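Local coordinates for uridylate-specific endoribonuclease nsp11 (Prrsv 16244b, PDB 5EYI), which probably cleaves RNA at uridylates, trimming viral polyuridine tracts so that host double-stranded RNA sensors are not triggered, at residues A[198-203]-A[211-216]. The protein carries 1 engineered substitution. Sequence-based numbering, arbitrary orientation.
Sequences SKCWKM and RLMVWR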
loop_
_atom_site.group_PDB
_atom_site.type_symbol
_atom_site.label_atom_id
_atom_site.label_comp_id
_atom_site.label_asym_id
_atom_site.label_seq_id
_atom_site.Cartn_x
_atom_site.Cartn_y
_atom_site.Cartn_z
ATOM N N SER A 198 5.973 3.871 -0.687
ATOM C CA SER A 198 4.672 3.219 -0.574
ATOM C C SER A 198 4.750 2.039 0.376
ATOM O O SER A 198 5.820 1.494 0.603
ATOM C CB SER A 198 4.147 2.774 -1.950
ATOM O OG SER A 198 4.667 1.517 -2.342
ATOM N N LYS A 199 3.604 1.658 0.931
ATOM C CA LYS A 199 3.509 0.481 1.785
ATOM C C LYS A 199 2.103 -0.120 1.797
ATOM O O LYS A 199 1.105 0.599 1.731
ATOM C CB LYS A 199 3.934 0.825 3.210
ATOM C CG LYS A 199 4.084 -0.401 4.094
ATOM C CD LYS A 199 4.879 -0.105 5.347
ATOM C CE LYS A 199 5.043 -1.363 6.187
ATOM N NZ LYS A 199 5.876 -1.105 7.400
ATOM N N CYS A 200 2.054 -1.445 1.897
ATOM C CA CYS A 200 0.812 -2.205 1.962
ATOM C C CYS A 200 0.693 -2.810 3.360
ATOM O O CYS A 200 1.452 -3.714 3.702
ATOM C CB CYS A 200 0.819 -3.304 0.904
ATOM S SG CYS A 200 -0.526 -4.515 1.049
ATOM N N TRP A 201 -0.229 -2.294 4.168
ATOM C CA TRP A 201 -0.486 -2.842 5.498
ATOM C C TRP A 201 -1.615 -3.872 5.440
ATOM O O TRP A 201 -2.594 -3.670 4.723
ATOM C CB TRP A 201 -0.900 -1.737 6.459
ATOM C CG TRP A 201 0.093 -0.645 6.683
ATOM C CD1 TRP A 201 0.111 0.589 6.090
ATOM C CD2 TRP A 201 1.186 -0.661 7.603
ATOM N NE1 TRP A 201 1.160 1.340 6.579
ATOM C CE2 TRP A 201 1.831 0.601 7.514
ATOM C CE3 TRP A 201 1.686 -1.620 8.499
ATOM C CZ2 TRP A 201 2.957 0.924 8.280
ATOM C CZ3 TRP A 201 2.802 -1.300 9.262
ATOM C CH2 TRP A 201 3.427 -0.037 9.147
ATOM N N LYS A 202 -1.493 -4.963 6.192
ATOM C CA LYS A 202 -2.608 -5.909 6.370
ATOM C C LYS A 202 -3.268 -5.662 7.720
ATOM O O LYS A 202 -2.586 -5.559 8.734
ATOM C CB LYS A 202 -2.138 -7.363 6.284
ATOM C CG LYS A 202 -1.946 -7.879 4.868
ATOM C CD LYS A 202 -2.530 -9.283 4.683
ATOM C CE LYS A 202 -1.706 -10.351 5.388
ATOM N NZ LYS A 202 -2.346 -11.694 5.305
ATOM N N MET A 203 -4.590 -5.551 7.730
ATOM C CA MET A 203 -5.328 -5.339 8.978
ATOM C C MET A 203 -6.771 -5.772 8.805
ATOM O O MET A 203 -7.164 -6.270 7.750
ATOM C CB MET A 203 -5.223 -3.869 9.440
ATOM C CG MET A 203 -5.769 -2.845 8.457
ATOM S SD MET A 203 -5.314 -1.143 8.873
ATOM C CE MET A 203 -6.421 -0.880 10.243
ATOM N N ARG A 211 -6.499 -4.590 3.114
ATOM C CA ARG A 211 -5.183 -4.001 2.964
ATOM C C ARG A 211 -5.312 -2.485 2.894
ATOM O O ARG A 211 -6.216 -1.971 2.249
ATOM C CB ARG A 211 -4.493 -4.542 1.710
ATOM C CG ARG A 211 -4.233 -6.044 1.761
ATOM C CD ARG A 211 -3.583 -6.576 0.490
ATOM N NE ARG A 211 -3.607 -8.041 0.439
ATOM C CZ ARG A 211 -4.639 -8.796 0.045
ATOM N NH1 ARG A 211 -5.789 -8.255 -0.358
ATOM N NH2 ARG A 211 -4.519 -10.124 0.054
ATOM N N LEU A 212 -4.422 -1.777 3.577
ATOM C CA LEU A 212 -4.371 -0.320 3.523
ATOM C C LEU A 212 -3.140 0.021 2.733
ATOM O O LEU A 212 -2.031 -0.319 3.129
ATOM C CB LEU A 212 -4.292 0.293 4.925
ATOM C CG LEU A 212 -4.219 1.825 5.022
ATOM C CD1 LEU A 212 -5.447 2.503 4.421
ATOM C CD2 LEU A 212 -4.029 2.247 6.466
ATOM N N MET A 213 -3.339 0.676 1.603
ATOM C CA MET A 213 -2.239 1.110 0.765
ATOM C C MET A 213 -1.952 2.543 1.119
ATOM O O MET A 213 -2.873 3.354 1.119
ATOM C CB MET A 213 -2.617 1.000 -0.708
ATOM C CG MET A 213 -3.234 -0.340 -1.081
ATOM S SD MET A 213 -2.374 -1.766 -0.392
ATOM C CE MET A 213 -2.986 -3.009 -1.518
ATOM N N VAL A 214 -0.690 2.839 1.443
ATOM C CA VAL A 214 -0.255 4.196 1.746
ATOM C C VAL A 214 0.901 4.599 0.827
ATOM O O VAL A 214 1.885 3.873 0.715
ATOM C CB VAL A 214 0.194 4.325 3.216
ATOM C CG1 VAL A 214 0.704 5.740 3.509
ATOM C CG2 VAL A 214 -0.955 3.946 4.147
ATOM N N TRP A 215 0.759 5.753 0.179
ATOM C CA TRP A 215 1.861 6.426 -0.484
ATOM C C TRP A 215 2.260 7.650 0.335
ATOM O O TRP A 215 1.466 8.592 0.491
ATOM C CB TRP A 215 1.477 6.846 -1.893
ATOM C CG TRP A 215 1.565 5.737 -2.863
ATOM C CD1 TRP A 215 2.599 5.474 -3.699
ATOM C CD2 TRP A 215 0.583 4.724 -3.103
ATOM N NE1 TRP A 215 2.326 4.367 -4.461
ATOM C CE2 TRP A 215 1.093 3.884 -4.115
ATOM C CE3 TRP A 215 -0.684 4.453 -2.569
ATOM C CZ2 TRP A 215 0.386 2.784 -4.605
ATOM C CZ3 TRP A 215 -1.383 3.360 -3.050
ATOM C CH2 TRP A 215 -0.846 2.537 -4.061
ATOM N N ARG A 216 3.493 7.609 0.842
ATOM C CA ARG A 216 4.089 8.649 1.699
ATOM C C ARG A 216 3.751 10.056 1.236
ATOM O O ARG A 216 4.000 10.400 0.089
ATOM C CB ARG A 216 5.614 8.483 1.725
ATOM C CG ARG A 216 6.315 9.209 2.854
ATOM C CD ARG A 216 7.825 9.028 2.762
ATOM N NE ARG A 216 8.480 9.195 4.059
#
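Arg211 faces Lys202 across a non-hydrogen-bonded antiparallel pair, and its extended aliphatic chain passes Cys200, with CD 3.7 Å from SG. Arg211 CA makes a bent CA-H...O contact with Trp201 O, 3.1 Å away, next to the hydrogen bond that this oxygen accepts from Leu212 N. Trp201 N to Leu212 O, 2.9 Å, is the second backbone bond of the Leu212-Trp201 pair. On the face that Leu212 shares with Trp201 and Val214, its CB lies 4.3 Å from Met203 SD, and the leucine also touches Phe222 and Tyr191. Met213 turns to the face of Cys200 and Arg211, where its bent chain puts SD 3.6 Å from Cys200 SG. With SG anti to the backbone N (chi1 170°), the cysteine sulfur touches both the thioether and the Arg211 CD methylene, which approach it roughly at right angles. Met213 and Arg211 also pack on His193 of the second subunit. The beta hairpin 198-205/208-215 forms, with 219-223, a three-stranded antiparallel sheet of the NendoU domain; its central strand carries Leu212 and Trp215 to within about 8 Å, side chain to side chain, of the predicted active-site histidines His146 and His131, respectively. Val214 pairs with Lys199 through two backbone bonds, Val214 N to Lys199 O being the straighter (172° at the hydrogen). Its CG2 reaches the edge of the Trp201 indole, 4.0 Å from CD1, while Lys199 CE, on its extended side chain, lies over the six-membered ring on one face. Trp215 ends the strand opposite Ser198, whose CB sits over the five-membered ring, 3.7 Å from the centroid and 20° off the normal, a CH-pi contact. Trp215 NE1 donates to Tyr191 OH of the second subunit, and the indole also meets Trp201 of that subunit.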